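Local coordinates for protein MIX1 (Leishmania major, PDB 3HA4) that probably acts as a membrane-anchored mitochondrial scaffold that forms homodimers and mediates protein-protein interactions through a TPR-like helical fold, at residues H26-R31 / K62-A67; P32-L37 / D68-L73. All blocks are in the same frame, centred on the assembly; numbering follows the deposited sequence.

Contact 1 of 2, residues H26-R31 / K62-A67; sequences HNDPRR and KHYYPA
The phenol oxygen of Tyr65 is held from two directions: Arg31 NH1 donates to Tyr65 OH at 2.9 Å, with an N-H...O angle of 157°, and the same hydroxyl is hydrogen-bonded to the carbonyl of Pro32. The contact fastens the connection between helices 19-27 and 34-42 to the C-terminal end of helix 54-64, in a fold of TPR-like helical hairpins. A tyrosine suits this place because its hydroxyl can accept from the guanidinium while giving its own proton to the carbonyl. The hydroxyl lies in the guanidinium plane, at its edge, although the guanidinium and the Tyr65 ring stand nearly perpendicular. A bend at chi3 (87°) turns the arginine back along its own segment, where Arg31 NE donates to His26 O at 3.1 Å; NH2 reaches that oxygen only weakly. Before the bend, the aliphatic part of Arg31 lies over Tyr64: its CB sits 3.7 Å from the ring centroid in a CH-pi contact. The imidazole of His63 points an edge at the opposite face of the Tyr64 ring. At the edge of that ring Tyr64 OH donates to Asp28 OD2 over 2.5 Å, a short bond that meets the oxygen from above the carboxylate plane. Asp28 can reach it because its CG is anti to the backbone N (chi1 -172°). Aspartate is well chosen here, since its two oxygens do different work. While OD2 anchors the tyrosine, Asp28 OD1 accepts from Arg30 N at 2.9 Å, forming an Asx turn. The Asx turn lies within a type I beta turn from Asp28 to Arg31, closed by the bond from Arg31 N to Asp28 O at 3.1 Å.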
ATOM      1  N   HIS A  26       6.102 -21.316  -5.870  1.00 28.33           N
ATOM      2  CA  HIS A  26       7.104 -20.367  -6.109  1.00 31.49           C
ATOM      3  C   HIS A  26       7.825 -20.714  -7.392  1.00 31.91           C
ATOM      4  O   HIS A  26       8.238 -19.871  -8.127  1.00 31.34           O
ATOM      5  CB  HIS A  26       8.020 -20.331  -4.923  1.00 29.38           C
ATOM      6  CG  HIS A  26       9.193 -19.470  -5.123  1.00 37.93           C
ATOM      7  ND1 HIS A  26      10.394 -19.962  -5.546  1.00 36.38           N
ATOM      8  CD2 HIS A  26       9.346 -18.140  -4.995  1.00 32.10           C
ATOM      9  CE1 HIS A  26      11.245 -18.968  -5.665  1.00 47.26           C
ATOM     10  NE2 HIS A  26      10.634 -17.853  -5.335  1.00 40.69           N
ATOM     11  N   ASN A  27       7.948 -21.982  -7.681  1.00 32.71           N
ATOM     12  CA  ASN A  27       8.581 -22.398  -8.896  1.00 32.84           C
ATOM     13  C   ASN A  27       7.687 -22.281 -10.097  1.00 32.63           C
ATOM     14  O   ASN A  27       8.159 -22.345 -11.176  1.00 38.03           O
ATOM     15  CB  ASN A  27       9.065 -23.826  -8.762  1.00 41.91           C
ATOM     16  CG  ASN A  27      10.301 -23.951  -7.953  1.00 48.86           C
ATOM     17  OD1 ASN A  27      11.039 -23.014  -7.777  1.00 56.53           O
ATOM     18  ND2 ASN A  27      10.543 -25.126  -7.472  1.00 53.14           N
ATOM     19  N   ASP A  28       6.400 -22.075  -9.897  1.00 29.64           N
ATOM     20  CA  ASP A  28       5.423 -21.981 -10.971  1.00 28.22           C
ATOM     21  C   ASP A  28       5.838 -20.893 -11.960  1.00 38.58           C
ATOM     22  O   ASP A  28       6.020 -19.737 -11.591  1.00 35.26           O
ATOM     23  CB  ASP A  28       4.035 -21.709 -10.384  1.00 28.11           C
ATOM     24  CG  ASP A  28       2.907 -21.773 -11.410  1.00 26.67           C
ATOM     25  OD1 ASP A  28       3.145 -21.903 -12.633  1.00 29.07           O
ATOM     26  OD2 ASP A  28       1.746 -21.685 -10.964  1.00 27.40           O
ATOM     27  N   PRO A  29       5.958 -21.270 -13.210  1.00 39.86           N
ATOM     28  CA  PRO A  29       6.360 -20.396 -14.284  1.00 37.82           C
ATOM     29  C   PRO A  29       5.353 -19.308 -14.517  1.00 38.55           C
ATOM     30  O   PRO A  29       5.665 -18.298 -15.047  1.00 29.56           O
ATOM     31  CB  PRO A  29       6.376 -21.339 -15.453  1.00 35.60           C
ATOM     32  CG  PRO A  29       6.481 -22.600 -14.901  1.00 48.30           C
ATOM     33  CD  PRO A  29       5.764 -22.622 -13.704  1.00 40.25           C
ATOM     34  N   ARG A  30       4.129 -19.569 -14.135  1.00 39.26           N
ATOM     35  CA  ARG A  30       3.036 -18.655 -14.304  1.00 42.03           C
ATOM     36  C   ARG A  30       2.873 -17.678 -13.195  1.00 34.86           C
ATOM     37  O   ARG A  30       2.008 -16.881 -13.251  1.00 34.81           O
ATOM     38  CB  ARG A  30       1.746 -19.418 -14.528  1.00 34.67           C
ATOM     39  CG  ARG A  30       2.015 -20.672 -15.209  1.00 45.48           C
ATOM     40  CD  ARG A  30       1.062 -21.005 -16.242  1.00 38.25           C
ATOM     41  NE  ARG A  30      -0.132 -20.312 -15.975  1.00 43.15           N
ATOM     42  CZ  ARG A  30      -1.321 -20.792 -16.206  1.00 76.87           C
ATOM     43  NH1 ARG A  30      -1.457 -21.993 -16.706  1.00 51.29           N
ATOM     44  NH2 ARG A  30      -2.369 -20.051 -15.915  1.00 69.51           N
ATOM     45  N   ARG A  31       3.719 -17.735 -12.196  1.00 24.04           N
ATOM     46  CA  ARG A  31       3.554 -16.856 -11.073  1.00 25.45           C
ATOM     47  C   ARG A  31       3.939 -15.415 -11.368  1.00 23.77           C
ATOM     48  O   ARG A  31       5.034 -15.149 -11.769  1.00 24.62           O
ATOM     49  CB  ARG A  31       4.345 -17.398  -9.901  1.00 25.86           C
ATOM     50  CG  ARG A  31       4.802 -16.379  -8.962  1.00 26.30           C
ATOM     51  CD  ARG A  31       5.459 -16.908  -7.779  1.00 27.51           C
ATOM     52  NE  ARG A  31       6.866 -17.111  -8.002  1.00 27.89           N
ATOM     53  CZ  ARG A  31       7.803 -16.207  -7.804  1.00 28.16           C
ATOM     54  NH1 ARG A  31       7.525 -15.015  -7.380  1.00 27.55           N
ATOM     55  NH2 ARG A  31       9.033 -16.502  -8.051  1.00 32.20           N
ATOM     56  N   LYS A  62      -3.608 -14.538  -2.864  1.00 25.32           N
ATOM     57  CA  LYS A  62      -3.914 -15.585  -1.893  1.00 25.50           C
ATOM     58  C   LYS A  62      -3.079 -16.825  -2.170  1.00 25.35           C
ATOM     59  O   LYS A  62      -2.640 -17.520  -1.254  1.00 29.92           O
ATOM     60  CB  LYS A  62      -5.380 -15.998  -1.976  1.00 25.72           C
ATOM     61  CG  LYS A  62      -6.363 -14.962  -1.541  1.00 35.52           C
ATOM     62  CD  LYS A  62      -7.724 -15.606  -1.342  1.00 39.21           C
ATOM     63  CE  LYS A  62      -8.408 -15.868  -2.679  1.00 53.09           C
ATOM     64  NZ  LYS A  62      -9.863 -16.180  -2.520  1.00 51.35           N
ATOM     65  N   HIS A  63      -2.878 -17.104  -3.451  1.00 26.04           N
ATOM     66  CA  HIS A  63      -2.259 -18.352  -3.869  1.00 26.06           C
ATOM     67  C   HIS A  63      -0.735 -18.295  -3.780  1.00 26.30           C
ATOM     68  O   HIS A  63      -0.094 -19.189  -3.201  1.00 26.66           O
ATOM     69  CB  HIS A  63      -2.695 -18.711  -5.297  1.00 27.69           C
ATOM     70  CG  HIS A  63      -2.156 -20.025  -5.773  1.00 27.42           C
ATOM     71  ND1 HIS A  63      -1.044 -20.125  -6.583  1.00 27.74           N
ATOM     72  CD2 HIS A  63      -2.566 -21.293  -5.533  1.00 28.16           C
ATOM     73  CE1 HIS A  63      -0.795 -21.400  -6.826  1.00 28.86           C
ATOM     74  NE2 HIS A  63      -1.702 -22.128  -6.201  1.00 29.12           N
ATOM     75  N   TYR A  64      -0.164 -17.242  -4.357  1.00 26.18           N
ATOM     76  CA  TYR A  64       1.285 -17.085  -4.423  1.00 25.99           C
ATOM     77  C   TYR A  64       1.882 -16.356  -3.219  1.00 29.38           C
ATOM     78  O   TYR A  64       3.051 -16.560  -2.883  1.00 26.03           O
ATOM     79  CB  TYR A  64       1.671 -16.365  -5.723  1.00 28.52           C
ATOM     80  CG  TYR A  64       1.405 -17.190  -6.966  1.00 26.74           C
ATOM     81  CD1 TYR A  64       2.122 -18.359  -7.212  1.00 34.17           C
ATOM     82  CD2 TYR A  64       0.438 -16.812  -7.878  1.00 27.09           C
ATOM     83  CE1 TYR A  64       1.878 -19.122  -8.344  1.00 30.63           C
ATOM     84  CE2 TYR A  64       0.188 -17.558  -9.015  1.00 28.20           C
ATOM     85  CZ  TYR A  64       0.912 -18.713  -9.239  1.00 31.53           C
ATOM     86  OH  TYR A  64       0.666 -19.457 -10.356  1.00 30.47           O
ATOM     87  N   TYR A  65       1.080 -15.508  -2.574  1.00 26.35           N
ATOM     88  CA  TYR A  65       1.579 -14.680  -1.482  1.00 25.33           C
ATOM     89  C   TYR A  65       0.597 -14.581  -0.301  1.00 24.82           C
ATOM     90  O   TYR A  65       0.226 -13.489   0.110  1.00 25.30           O
ATOM     91  CB  TYR A  65       1.940 -13.286  -2.018  1.00 25.62           C
ATOM     92  CG  TYR A  65       2.754 -13.334  -3.276  1.00 27.28           C
ATOM     93  CD1 TYR A  65       4.096 -13.666  -3.236  1.00 26.55           C
ATOM     94  CD2 TYR A  65       2.178 -13.077  -4.522  1.00 26.36           C
ATOM     95  CE1 TYR A  65       4.865 -13.728  -4.395  1.00 26.09           C
ATOM     96  CE2 TYR A  65       2.943 -13.138  -5.703  1.00 28.45           C
ATOM     97  CZ  TYR A  65       4.286 -13.469  -5.623  1.00 25.80           C
ATOM     98  OH  TYR A  65       5.068 -13.546  -6.750  1.00 26.95           O
ATOM     99  N   PRO A  66       0.204 -15.733   0.262  1.00 25.63           N
ATOM    100  CA  PRO A  66      -0.787 -15.779   1.350  1.00 25.71           C
ATOM    101  C   PRO A  66      -0.282 -15.109   2.631  1.00 26.83           C
ATOM    102  O   PRO A  66      -1.084 -14.853   3.535  1.00 25.86           O
ATOM    103  CB  PRO A  66      -0.958 -17.275   1.630  1.00 25.82           C
ATOM    104  CG  PRO A  66       0.286 -17.939   1.073  1.00 26.08           C
ATOM    105  CD  PRO A  66       0.958 -16.991   0.110  1.00 26.08           C
ATOM    106  N   ALA A  67       1.020 -14.855   2.710  1.00 25.12           N
ATOM    107  CA  ALA A  67       1.612 -14.216   3.885  1.00 25.22           C
ATOM    108  C   ALA A  67       1.784 -12.712   3.753  1.00 25.18           C
ATOM    109  O   ALA A  67       2.161 -12.055   4.722  1.00 40.51           O
ATOM    110  CB  ALA A  67       2.942 -14.856   4.245  1.00 25.99           C
TER

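Contact 2 of 2, residues P32-L37 / D68-L73; sequences PPWPLL and DWLIPL
The indole of Trp34 points edge-on at Asp68, its ring plane perpendicular to the carboxylate. Its NE1 donates to Asp68 OD2 at 2.9 Å, with an N-H...O angle of 164°; the oxygen lies in the ring plane, whereas the donor stands above the carboxylate. From the other face of that carboxylate Ile71 N reaches Asp68 OD2, at 3.0 Å. Leu70 N adds a weak bond to OD1, and together these backbone bonds cap the N-terminal end of helix 70-81, a place that suits the short side chain of aspartate. In the first turn of helix 34-42, a chi1 of -180° sets the indole of Trp34 opposite its own backbone N and carries it across to the other helix.

Apolar side chains flank the polar link. Leu70 crosses the indole at about a right angle, its CD2 meeting the ring edge at Trp34 CH2 (3.6 Å). Ile71 instead runs past the tryptophan in the opposite direction, and its CD1 comes 3.8 Å from Trp34 CD1 and 3.9 Å from Leu37 CG. The second subunit packs on this region too, its Asp124 against Trp34 and its Trp69 against Leu70. In this buried setting the indole N-H and the helix-end amides would probably stabilise Asp68 as a negatively charged carboxylate.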
ATOM      1  N   PRO A  32       3.027 -14.485 -11.128  1.00 24.17           N
ATOM      2  CA  PRO A  32       3.327 -13.065 -11.324  1.00 23.51           C
ATOM      3  C   PRO A  32       4.339 -12.664 -10.278  1.00 24.72           C
ATOM      4  O   PRO A  32       4.166 -13.007  -9.112  1.00 26.54           O
ATOM      5  CB  PRO A  32       1.987 -12.366 -11.026  1.00 23.15           C
ATOM      6  CG  PRO A  32       0.954 -13.472 -10.978  1.00 24.96           C
ATOM      7  CD  PRO A  32       1.691 -14.703 -10.551  1.00 24.58           C
ATOM      8  N   PRO A  33       5.402 -11.967 -10.675  1.00 24.25           N
ATOM      9  CA  PRO A  33       6.265 -11.512  -9.581  1.00 24.16           C
ATOM     10  C   PRO A  33       5.486 -10.535  -8.695  1.00 24.08           C
ATOM     11  O   PRO A  33       4.660  -9.769  -9.199  1.00 23.50           O
ATOM     12  CB  PRO A  33       7.427 -10.810 -10.303  1.00 24.40           C
ATOM     13  CG  PRO A  33       7.318 -11.259 -11.746  1.00 24.37           C
ATOM     14  CD  PRO A  33       5.882 -11.552 -12.000  1.00 23.41           C
ATOM     15  N   TRP A  34       5.754 -10.570  -7.393  1.00 26.44           N
ATOM     16  CA  TRP A  34       5.047  -9.737  -6.422  1.00 25.86           C
ATOM     17  C   TRP A  34       5.117  -8.218  -6.718  1.00 24.53           C
ATOM     18  O   TRP A  34       4.113  -7.516  -6.591  1.00 25.63           O
ATOM     19  CB  TRP A  34       5.512 -10.078  -4.994  1.00 26.97           C
ATOM     20  CG  TRP A  34       4.840  -9.280  -3.910  1.00 25.84           C
ATOM     21  CD1 TRP A  34       3.673  -9.585  -3.264  1.00 25.34           C
ATOM     22  CD2 TRP A  34       5.288  -8.030  -3.362  1.00 26.88           C
ATOM     23  NE1 TRP A  34       3.370  -8.608  -2.348  1.00 26.61           N
ATOM     24  CE2 TRP A  34       4.344  -7.644  -2.382  1.00 33.81           C
ATOM     25  CE3 TRP A  34       6.396  -7.206  -3.600  1.00 25.62           C
ATOM     26  CZ2 TRP A  34       4.474  -6.465  -1.639  1.00 25.99           C
ATOM     27  CZ3 TRP A  34       6.526  -6.033  -2.861  1.00 26.85           C
ATOM     28  CH2 TRP A  34       5.567  -5.675  -1.892  1.00 24.73           C
ATOM     29  N   PRO A  35       6.245  -7.707  -7.131  1.00 25.86           N
ATOM     30  CA  PRO A  35       6.298  -6.291  -7.343  1.00 26.61           C
ATOM     31  C   PRO A  35       5.505  -5.812  -8.504  1.00 25.29           C
ATOM     32  O   PRO A  35       5.029  -4.747  -8.433  1.00 28.39           O
ATOM     33  CB  PRO A  35       7.773  -6.052  -7.534  1.00 27.35           C
ATOM     34  CG  PRO A  35       8.371  -7.072  -6.829  1.00 29.76           C
ATOM     35  CD  PRO A  35       7.596  -8.240  -7.077  1.00 28.74           C
ATOM     36  N   LEU A  36       5.341  -6.585  -9.549  1.00 40.21           N
ATOM     37  CA  LEU A  36       4.502  -6.163 -10.644  1.00 31.84           C
ATOM     38  C   LEU A  36       3.025  -6.285 -10.307  1.00 32.72           C
ATOM     39  O   LEU A  36       2.225  -5.519 -10.751  1.00 28.86           O
ATOM     40  CB  LEU A  36       4.865  -6.914 -11.917  1.00 26.39           C
ATOM     41  CG  LEU A  36       3.853  -6.846 -13.050  1.00 35.58           C
ATOM     42  CD1 LEU A  36       3.929  -5.630 -13.900  1.00 28.87           C
ATOM     43  CD2 LEU A  36       3.819  -8.051 -13.870  1.00 30.67           C
ATOM     44  N   LEU A  37       2.710  -7.271  -9.492  1.00 25.28           N
ATOM     45  CA  LEU A  37       1.397  -7.498  -8.949  1.00 25.22           C
ATOM     46  C   LEU A  37       0.980  -6.402  -8.011  1.00 26.09           C
ATOM     47  O   LEU A  37      -0.121  -5.947  -8.042  1.00 29.44           O
ATOM     48  CB  LEU A  37       1.369  -8.840  -8.250  1.00 25.81           C
ATOM     49  CG  LEU A  37       0.052  -9.345  -7.712  1.00 28.55           C
ATOM     50  CD1 LEU A  37      -0.984  -9.369  -8.740  1.00 25.20           C
ATOM     51  CD2 LEU A  37       0.174 -10.649  -7.057  1.00 26.17           C
ATOM     52  N   ASP A  68       1.508 -12.162   2.574  1.00 38.91           N
ATOM     53  CA  ASP A  68       1.667 -10.724   2.352  1.00 28.59           C
ATOM     54  C   ASP A  68       0.529  -9.885   2.946  1.00 25.50           C
ATOM     55  O   ASP A  68      -0.643 -10.290   2.917  1.00 24.26           O
ATOM     56  CB  ASP A  68       1.780 -10.413   0.860  1.00 29.44           C
ATOM     57  CG  ASP A  68       2.045  -8.937   0.592  1.00 43.23           C
ATOM     58  OD1 ASP A  68       2.920  -8.356   1.283  1.00 46.48           O
ATOM     59  OD2 ASP A  68       1.375  -8.360  -0.296  1.00 27.38           O
ATOM     60  N   TRP A  69       0.874  -8.706   3.459  1.00 25.40           N
ATOM     61  CA  TRP A  69      -0.133  -7.791   4.027  1.00 24.59           C
ATOM     62  C   TRP A  69      -0.289  -6.545   3.157  1.00 25.04           C
ATOM     63  O   TRP A  69      -1.332  -5.892   3.178  1.00 25.01           O
ATOM     64  CB  TRP A  69       0.226  -7.381   5.479  1.00 25.41           C
ATOM     65  CG  TRP A  69       1.578  -6.771   5.553  1.00 25.28           C
ATOM     66  CD1 TRP A  69       2.761  -7.427   5.675  1.00 26.43           C
ATOM     67  CD2 TRP A  69       1.900  -5.382   5.427  1.00 25.82           C
ATOM     68  NE1 TRP A  69       3.803  -6.533   5.652  1.00 27.97           N
ATOM     69  CE2 TRP A  69       3.299  -5.269   5.504  1.00 26.74           C
ATOM     70  CE3 TRP A  69       1.141  -4.222   5.275  1.00 26.13           C
ATOM     71  CZ2 TRP A  69       3.953  -4.045   5.442  1.00 29.49           C
ATOM     72  CZ3 TRP A  69       1.793  -3.010   5.206  1.00 27.39           C
ATOM     73  CH2 TRP A  69       3.185  -2.930   5.296  1.00 28.44           C
ATOM     74  N   LEU A  70       0.756  -6.217   2.401  1.00 25.47           N
ATOM     75  CA  LEU A  70       0.790  -4.980   1.627  1.00 25.89           C
ATOM     76  C   LEU A  70      -0.303  -4.937   0.566  1.00 25.00           C
ATOM     77  O   LEU A  70      -1.061  -3.971   0.464  1.00 26.08           O
ATOM     78  CB  LEU A  70       2.164  -4.787   0.980  1.00 27.14           C
ATOM     79  CG  LEU A  70       2.439  -3.408   0.375  1.00 44.35           C
ATOM     80  CD1 LEU A  70       1.864  -2.294   1.250  1.00 50.90           C
ATOM     81  CD2 LEU A  70       3.929  -3.201   0.166  1.00 60.82           C
ATOM     82  N   ILE A  71      -0.392  -5.995  -0.224  1.00 32.09           N
ATOM     83  CA  ILE A  71      -1.404  -6.040  -1.258  1.00 29.34           C
ATOM     84  C   ILE A  71      -2.815  -6.051  -0.658  1.00 24.31           C
ATOM     85  O   ILE A  71      -3.681  -5.302  -1.111  1.00 24.51           O
ATOM     86  CB  ILE A  71      -1.142  -7.193  -2.249  1.00 30.35           C
ATOM     87  CG1 ILE A  71       0.077  -6.835  -3.108  1.00 26.54           C
ATOM     88  CG2 ILE A  71      -2.384  -7.466  -3.110  1.00 24.83           C
ATOM     89  CD1 ILE A  71       0.447  -7.859  -4.163  1.00 27.95           C
ATOM     90  N   PRO A  72      -3.047  -6.879   0.379  1.00 29.65           N
ATOM     91  CA  PRO A  72      -4.353  -6.838   1.061  1.00 30.66           C
ATOM     92  C   PRO A  72      -4.699  -5.463   1.630  1.00 28.80           C
ATOM     93  O   PRO A  72      -5.863  -5.060   1.601  1.00 28.26           O
ATOM     94  CB  PRO A  72      -4.194  -7.867   2.177  1.00 24.18           C
ATOM     95  CG  PRO A  72      -3.230  -8.860   1.594  1.00 24.15           C
ATOM     96  CD  PRO A  72      -2.241  -8.032   0.815  1.00 24.43           C
ATOM     97  N   LEU A  73      -3.698  -4.753   2.138  1.00 24.59           N
ATOM     98  CA  LEU A  73      -3.893  -3.385   2.585  1.00 25.26           C
ATOM     99  C   LEU A  73      -4.385  -2.509   1.420  1.00 31.23           C
ATOM    100  O   LEU A  73      -5.356  -1.763   1.547  1.00 25.49           O
ATOM    101  CB  LEU A  73      -2.583  -2.836   3.156  1.00 36.18           C
ATOM    102  CG  LEU A  73      -2.578  -1.421   3.732  1.00 27.24           C
ATOM    103  CD1 LEU A  73      -3.382  -1.391   5.008  1.00 35.20           C
ATOM    104  CD2 LEU A  73      -1.154  -0.960   3.976  1.00 35.10           C
TER

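How the contacts relate
From the N terminus the chain runs down helix 19-27, through 26-31 and directly on into 32-37, which opens helix 34-42. Helix 54-64 ends within 62-67, which is followed at once by 68-73 and helix 70-81. Each contact therefore closes a loop with 30 residues between its segments, and the two loops cross rather than nest. Contact 1, nearer the surface, joins the link after helix 19-27 to the end of helix 54-64; contact 2, deeper inside, joins the starts of helices 34-42 and 70-81. Their centres lie about 11 Å apart, and they meet where Tyr64 packs on Pro32 and where the rings of Tyr65 and Trp34 stand edge-to-face.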